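Local coordinates for protein serpin (Taeniopygia guttata, PDB 5HGC) that binds the steroid cortisol as a member of the serpin family, probably a hormone carrier or an inhibitor of serine proteases, at residues A[236-241]-A[258-263]; A[224-227]-A[233-236]. One frame throughout, in Å; residues are numbered along the deposited sequence.

Contact 1 (A[236-241]-A[258-263]). With HCY ((11alpha,14beta)-11,17,21-trihydroxypregn-4-ene-3,20-dione), chain B.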
loop_
_atom_site.group_PDB
_atom_site.type_symbol
_atom_site.label_atom_id
_atom_site.label_comp_id
_atom_site.label_asym_id
_atom_site.label_seq_id
_atom_site.Cartn_x
_atom_site.Cartn_y
_atom_site.Cartn_z
ATOM N N PHE A 236 1.986 -12.500 0.974
ATOM C CA PHE A 236 3.277 -13.103 1.478
ATOM C C PHE A 236 3.465 -12.726 2.929
ATOM O O PHE A 236 3.453 -11.538 3.254
ATOM C CB PHE A 236 4.495 -12.562 0.734
ATOM C CG PHE A 236 4.646 -13.104 -0.670
ATOM C CD1 PHE A 236 3.611 -12.912 -1.654
ATOM C CD2 PHE A 236 5.828 -13.768 -1.052
ATOM C CE1 PHE A 236 3.752 -13.392 -2.970
ATOM C CE2 PHE A 236 5.970 -14.255 -2.368
ATOM C CZ PHE A 236 4.944 -14.058 -3.326
ATOM N N LEU A 237 3.592 -13.729 3.804
ATOM C CA LEU A 237 3.682 -13.498 5.242
ATOM C C LEU A 237 5.094 -13.898 5.582
ATOM O O LEU A 237 5.482 -15.055 5.353
ATOM C CB LEU A 237 2.677 -14.363 5.967
ATOM C CG LEU A 237 1.330 -14.495 5.260
ATOM C CD1 LEU A 237 0.459 -15.580 5.913
ATOM C CD2 LEU A 237 0.615 -13.139 5.249
ATOM N N VAL A 238 5.868 -12.940 6.089
ATOM C CA VAL A 238 7.314 -13.096 6.239
ATOM C C VAL A 238 7.657 -12.985 7.702
ATOM O O VAL A 238 7.449 -11.945 8.329
ATOM C CB VAL A 238 8.086 -12.031 5.469
ATOM C CG1 VAL A 238 9.605 -12.271 5.564
ATOM C CG2 VAL A 238 7.620 -12.005 4.037
ATOM N N LEU A 239 8.158 -14.084 8.239
ATOM C CA LEU A 239 8.470 -14.243 9.670
ATOM C C LEU A 239 9.983 -14.296 9.767
ATOM O O LEU A 239 10.534 -15.338 9.439
ATOM C CB LEU A 239 7.868 -15.534 10.198
ATOM C CG LEU A 239 7.914 -15.752 11.695
ATOM C CD1 LEU A 239 7.196 -14.622 12.423
ATOM C CD2 LEU A 239 7.257 -17.070 12.017
ATOM N N PRO A 240 10.648 -13.165 10.125
ATOM C CA PRO A 240 12.084 -13.260 10.368
ATOM C C PRO A 240 12.338 -13.855 11.765
ATOM O O PRO A 240 11.497 -13.680 12.700
ATOM C CB PRO A 240 12.552 -11.802 10.286
ATOM C CG PRO A 240 11.391 -11.043 10.856
ATOM C CD PRO A 240 10.157 -11.785 10.365
ATOM N N ALA A 241 13.468 -14.582 11.882
ATOM C CA ALA A 241 14.016 -15.032 13.180
ATOM C C ALA A 241 14.239 -13.838 14.142
ATOM O O ALA A 241 14.628 -12.737 13.674
ATOM C CB ALA A 241 15.332 -15.735 12.928
ATOM N N GLN A 258 11.182 -11.823 -5.950
ATOM C CA GLN A 258 11.227 -12.738 -7.077
ATOM C C GLN A 258 11.898 -14.067 -6.713
ATOM O O GLN A 258 11.444 -15.125 -7.163
ATOM C CB GLN A 258 11.944 -12.137 -8.286
ATOM C CG GLN A 258 11.911 -13.084 -9.483
ATOM C CD GLN A 258 11.699 -12.362 -10.787
ATOM O OE1 GLN A 258 12.425 -11.381 -11.123
ATOM N NE2 GLN A 258 10.687 -12.821 -11.545
ATOM N N LYS A 259 12.974 -13.987 -5.925
ATOM C CA LYS A 259 13.619 -15.150 -5.331
ATOM C C LYS A 259 12.553 -15.982 -4.597
ATOM O O LYS A 259 12.353 -17.177 -4.950
ATOM C CB LYS A 259 14.733 -14.740 -4.362
ATOM C CG LYS A 259 15.485 -15.935 -3.762
ATOM C CD LYS A 259 16.742 -15.534 -3.014
ATOM C CE LYS A 259 16.534 -15.410 -1.514
ATOM N NZ LYS A 259 17.805 -15.792 -0.808
ATOM N N TRP A 260 11.838 -15.345 -3.645
ATOM C CA TRP A 260 10.819 -16.069 -2.892
ATOM C C TRP A 260 9.796 -16.785 -3.790
ATOM O O TRP A 260 9.563 -18.014 -3.684
ATOM C CB TRP A 260 10.142 -15.166 -1.896
ATOM C CG TRP A 260 11.064 -14.678 -0.783
ATOM C CD1 TRP A 260 12.286 -15.203 -0.418
ATOM C CD2 TRP A 260 10.816 -13.583 0.114
ATOM N NE1 TRP A 260 12.822 -14.486 0.643
ATOM C CE2 TRP A 260 11.945 -13.494 0.997
ATOM C CE3 TRP A 260 9.754 -12.665 0.260
ATOM C CZ2 TRP A 260 12.041 -12.522 2.027
ATOM C CZ3 TRP A 260 9.847 -11.663 1.267
ATOM C CH2 TRP A 260 10.995 -11.604 2.137
ATOM N N SER A 261 9.193 -16.040 -4.698
ATOM C CA SER A 261 8.108 -16.618 -5.436
ATOM C C SER A 261 8.609 -17.692 -6.426
ATOM O O SER A 261 7.865 -18.625 -6.715
ATOM C CB SER A 261 7.277 -15.536 -6.104
ATOM O OG SER A 261 8.067 -14.803 -7.015
ATOM N N ASP A 262 9.855 -17.577 -6.905
ATOM C CA ASP A 262 10.463 -18.595 -7.751
ATOM C C ASP A 262 10.613 -19.914 -7.005
ATOM O O ASP A 262 10.476 -20.970 -7.615
ATOM C CB ASP A 262 11.832 -18.164 -8.284
ATOM C CG ASP A 262 11.747 -17.092 -9.421
ATOM O OD1 ASP A 262 10.698 -16.915 -10.075
ATOM O OD2 ASP A 262 12.773 -16.417 -9.659
ATOM N N HIS A 263 10.839 -19.835 -5.696
ATOM C CA HIS A 263 11.110 -21.000 -4.866
ATOM C C HIS A 263 10.019 -21.490 -3.898
ATOM O O HIS A 263 10.259 -22.412 -3.125
ATOM C CB HIS A 263 12.407 -20.755 -4.097
ATOM C CG HIS A 263 13.599 -20.625 -4.984
ATOM N ND1 HIS A 263 14.356 -19.476 -5.050
ATOM C CD2 HIS A 263 14.133 -21.490 -5.884
ATOM C CE1 HIS A 263 15.312 -19.641 -5.944
ATOM N NE2 HIS A 263 15.186 -20.847 -6.476
HETATM C C1 HCY B . 9.031 -9.809 -10.175
HETATM C C2 HCY B . 10.116 -8.843 -10.644
HETATM C C3 HCY B . 9.606 -7.423 -10.737
HETATM C C4 HCY B . 8.326 -7.033 -10.099
HETATM C C5 HCY B . 7.785 -7.823 -9.165
HETATM C C6 HCY B . 6.778 -7.236 -8.201
HETATM C C7 HCY B . 5.544 -8.160 -8.094
HETATM C C8 HCY B . 5.834 -9.662 -7.984
HETATM C C9 HCY B . 6.827 -10.091 -9.085
HETATM C C10 HCY B . 8.152 -9.297 -9.035
HETATM C C12 HCY B . 5.654 -12.455 -9.210
HETATM C C11 HCY B . 6.967 -11.643 -9.269
HETATM C C13 HCY B . 4.734 -11.985 -8.043
HETATM C C14 HCY B . 4.564 -10.468 -8.148
HETATM C C15 HCY B . 3.326 -10.158 -7.341
HETATM C C16 HCY B . 2.413 -11.364 -7.517
HETATM C C17 HCY B . 3.269 -12.476 -8.175
HETATM C C18 HCY B . 5.254 -12.407 -6.638
HETATM C C19 HCY B . 8.935 -9.412 -7.709
HETATM C C20 HCY B . 2.979 -13.856 -7.616
HETATM C C21 HCY B . 3.057 -15.079 -8.506
HETATM O O1 HCY B . 10.296 -6.588 -11.288
HETATM O O2 HCY B . 7.802 -12.039 -8.177
HETATM O O3 HCY B . 2.892 -12.605 -9.566
HETATM O O4 HCY B . 2.681 -14.005 -6.441
HETATM O O5 HCY B . 3.638 -16.068 -7.659
#
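Phe236 and Val238, projecting from strand 233-240, meet Trp260 and Ser261 of helix 254-263 in a buried helix-on-sheet packing contact without hydrogen bonds between its two segments. The 258-263 part of the helix crosses strand residues 236-240 at 108°, their axes approaching to 11.5 Å, and the side chains of Phe236, Val238 and Trp260 occupy the space between the backbones. The far rim of the Trp260 indole reaches the forked end of Val238, the two side chains crossing at about a right angle: CG2 of Val238 lies 3.6 Å from CZ3 of Trp260, and CG1 rests near CH2. The indole NE1, on the other rim, is hydrogen-bonded to Asp217, while Leu248 of helix 245-251 touches both partners. In the serpin fold this places a helix over a face of the B sheet, and the helix face carrying Ser261 and Gln258 lines part of the cortisol pocket, as in corticosteroid-binding globulin. Ser261 CB meets the edge of the Phe236 ring, 3.9 Å from CZ, and with OG set between backbone N and carbonyl carbon (chi1 61°) the hydroxyl faces the steroid. There OG is hydrogen-bonded to the 11-hydroxyl O2 of HCY at 3.0 Å, and either could be the donor; Ile257 O is a further, weak partner that would compete for the OG proton. One turn back, Gln258 lays its amide along the steroid A ring, CD being 3.7 Å from C1 of HCY. An alanine here would remove that amide and is likely to leave C1 and C2 less covered and the A ring less firmly seated. Nearer the D ring, CZ of Phe236 touches the C18 methyl of HCY at 3.7 Å.

Contact 2 (A[224-227]-A[233-236]). With HCY ((11alpha,14beta)-11,17,21-trihydroxypregn-4-ene-3,20-dione), chain B.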
loop_
_atom_site.group_PDB
_atom_site.type_symbol
_atom_site.label_atom_id
_atom_site.label_comp_id
_atom_site.label_asym_id
_atom_site.label_seq_id
_atom_site.Cartn_x
_atom_site.Cartn_y
_atom_site.Cartn_z
ATOM N N VAL A 224 8.836 -17.802 4.833
ATOM C CA VAL A 224 7.871 -17.176 3.927
ATOM C C VAL A 224 6.685 -18.106 3.743
ATOM O O VAL A 224 6.880 -19.247 3.339
ATOM C CB VAL A 224 8.501 -16.859 2.545
ATOM C CG1 VAL A 224 7.499 -16.106 1.629
ATOM C CG2 VAL A 224 9.806 -16.068 2.722
ATOM N N VAL A 225 5.471 -17.625 4.029
ATOM C CA VAL A 225 4.274 -18.358 3.716
ATOM C C VAL A 225 3.406 -17.475 2.831
ATOM O O VAL A 225 3.196 -16.280 3.129
ATOM C CB VAL A 225 3.522 -18.788 4.993
ATOM C CG1 VAL A 225 2.208 -19.449 4.661
ATOM C CG2 VAL A 225 4.376 -19.778 5.801
ATOM N N ARG A 226 2.903 -18.051 1.742
ATOM C CA ARG A 226 2.064 -17.308 0.831
ATOM C C ARG A 226 0.645 -17.892 0.742
ATOM O O ARG A 226 0.474 -19.073 0.468
ATOM C CB ARG A 226 2.717 -17.249 -0.544
ATOM C CG ARG A 226 1.891 -16.478 -1.549
ATOM C CD ARG A 226 1.020 -17.444 -2.328
ATOM N NE ARG A 226 1.795 -17.965 -3.449
ATOM C CZ ARG A 226 2.186 -17.234 -4.483
ATOM N NH1 ARG A 226 1.842 -15.932 -4.567
ATOM N NH2 ARG A 226 2.925 -17.784 -5.420
ATOM N N LEU A 227 -0.355 -17.039 0.945
ATOM C CA LEU A 227 -1.763 -17.421 1.007
ATOM C C LEU A 227 -2.477 -16.654 -0.063
ATOM O O LEU A 227 -2.265 -15.442 -0.166
ATOM C CB LEU A 227 -2.374 -17.060 2.378
ATOM C CG LEU A 227 -1.861 -17.823 3.610
ATOM C CD1 LEU A 227 -2.745 -17.585 4.833
ATOM C CD2 LEU A 227 -1.795 -19.308 3.255
ATOM N N ALA A 233 -5.617 -11.245 -5.745
ATOM C CA ALA A 233 -4.686 -10.765 -4.699
ATOM C C ALA A 233 -4.043 -11.947 -4.022
ATOM O O ALA A 233 -4.630 -12.993 -3.955
ATOM C CB ALA A 233 -5.363 -9.874 -3.640
ATOM N N THR A 234 -2.837 -11.765 -3.518
ATOM C CA THR A 234 -2.140 -12.794 -2.772
ATOM C C THR A 234 -1.360 -12.154 -1.617
ATOM O O THR A 234 -0.931 -11.005 -1.725
ATOM C CB THR A 234 -1.213 -13.581 -3.749
ATOM O OG1 THR A 234 -0.762 -14.786 -3.121
ATOM C CG2 THR A 234 -0.018 -12.721 -4.259
ATOM N N ALA A 235 -1.201 -12.873 -0.508
ATOM C CA ALA A 235 -0.445 -12.341 0.644
ATOM C C ALA A 235 0.822 -13.150 0.951
ATOM O O ALA A 235 0.735 -14.364 1.114
ATOM C CB ALA A 235 -1.348 -12.253 1.843
ATOM N N PHE A 236 1.986 -12.500 0.974
ATOM C CA PHE A 236 3.277 -13.103 1.478
ATOM C C PHE A 236 3.465 -12.726 2.929
ATOM O O PHE A 236 3.453 -11.538 3.254
ATOM C CB PHE A 236 4.495 -12.562 0.734
ATOM C CG PHE A 236 4.646 -13.104 -0.670
ATOM C CD1 PHE A 236 3.611 -12.912 -1.654
ATOM C CD2 PHE A 236 5.828 -13.768 -1.052
ATOM C CE1 PHE A 236 3.752 -13.392 -2.970
ATOM C CE2 PHE A 236 5.970 -14.255 -2.368
ATOM C CZ PHE A 236 4.944 -14.058 -3.326
HETATM C C1 HCY B . 9.031 -9.809 -10.175
HETATM C C2 HCY B . 10.116 -8.843 -10.644
HETATM C C3 HCY B . 9.606 -7.423 -10.737
HETATM C C4 HCY B . 8.326 -7.033 -10.099
HETATM C C5 HCY B . 7.785 -7.823 -9.165
HETATM C C6 HCY B . 6.778 -7.236 -8.201
HETATM C C7 HCY B . 5.544 -8.160 -8.094
HETATM C C8 HCY B . 5.834 -9.662 -7.984
HETATM C C9 HCY B . 6.827 -10.091 -9.085
HETATM C C10 HCY B . 8.152 -9.297 -9.035
HETATM C C12 HCY B . 5.654 -12.455 -9.210
HETATM C C11 HCY B . 6.967 -11.643 -9.269
HETATM C C13 HCY B . 4.734 -11.985 -8.043
HETATM C C14 HCY B . 4.564 -10.468 -8.148
HETATM C C15 HCY B . 3.326 -10.158 -7.341
HETATM C C16 HCY B . 2.413 -11.364 -7.517
HETATM C C17 HCY B . 3.269 -12.476 -8.175
HETATM C C18 HCY B . 5.254 -12.407 -6.638
HETATM C C19 HCY B . 8.935 -9.412 -7.709
HETATM C C20 HCY B . 2.979 -13.856 -7.616
HETATM C C21 HCY B . 3.057 -15.079 -8.506
HETATM O O1 HCY B . 10.296 -6.588 -11.288
HETATM O O2 HCY B . 7.802 -12.039 -8.177
HETATM O O3 HCY B . 2.892 -12.605 -9.566
HETATM O O4 HCY B . 2.681 -14.005 -6.441
HETATM O O5 HCY B . 3.638 -16.068 -7.659
#
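Arg226 and Phe236 form a non-hydrogen-bonded pair of the antiparallel hairpin made by strands 222-228 and 233-240, next to the hydrogen-bonded pair Leu227–Ala235, where Ala235 N reaches Leu227 O at 2.8 Å. From this pair the Arg226 side chain can be traced outward into the steroid site. CB lies 3.9 Å from Ala235 O. CG sits over one face of the Phe236 ring, 4.1 Å from its centroid, in a CH-pi contact. Bends at chi2 (-94°) and chi3 (-86°) then turn the chain across Thr234 at an oblique angle, where CD passes 3.3 Å from its OG1. NE makes a salt bridge to Asp213. CZ, at the centre of the guanidinium, lies 3.7 Å from O5 of HCY. NH1 gives hydrogen bonds to Thr234 OG1 at 3.2 Å, tilted from the guanidinium plane, and to the C20 ketone O4 of HCY at 2.8 Å. NH2 completes the grip with a nearly straight bond of 2.9 Å to the 21-hydroxyl O5 of HCY. Thr234 OG1 is also hydrogen-bonded to His228. The guanidinium therefore reads the oxygens of the steroid side chain as two acceptors, and Asp213 probably offsets the positive charge that such a buried donor carries.

Overall arrangement
Contact 1 and contact 2 illustrate how one strand can serve two neighbours at once. Their centres lie about 8 Å apart, and both use strand 233-240. In chain order come strand 222-228, strand 233-240 and helix 254-263; contact 2 describes the sheet pairing around 233-236, contact 1 the packing of 236-240 on the helix. Phe236 belongs to both. The two are joined further by a probable hydrogen bond from Leu237 to Val225, which carries the hairpin pairing onward, and by packing of Trp260 on Val224. Cortisol spans the junction, with the A ring and 11-hydroxyl met by the helix and the side-chain oxygens by the hairpin, while Asn365 adds another hydrogen bond to the steroid.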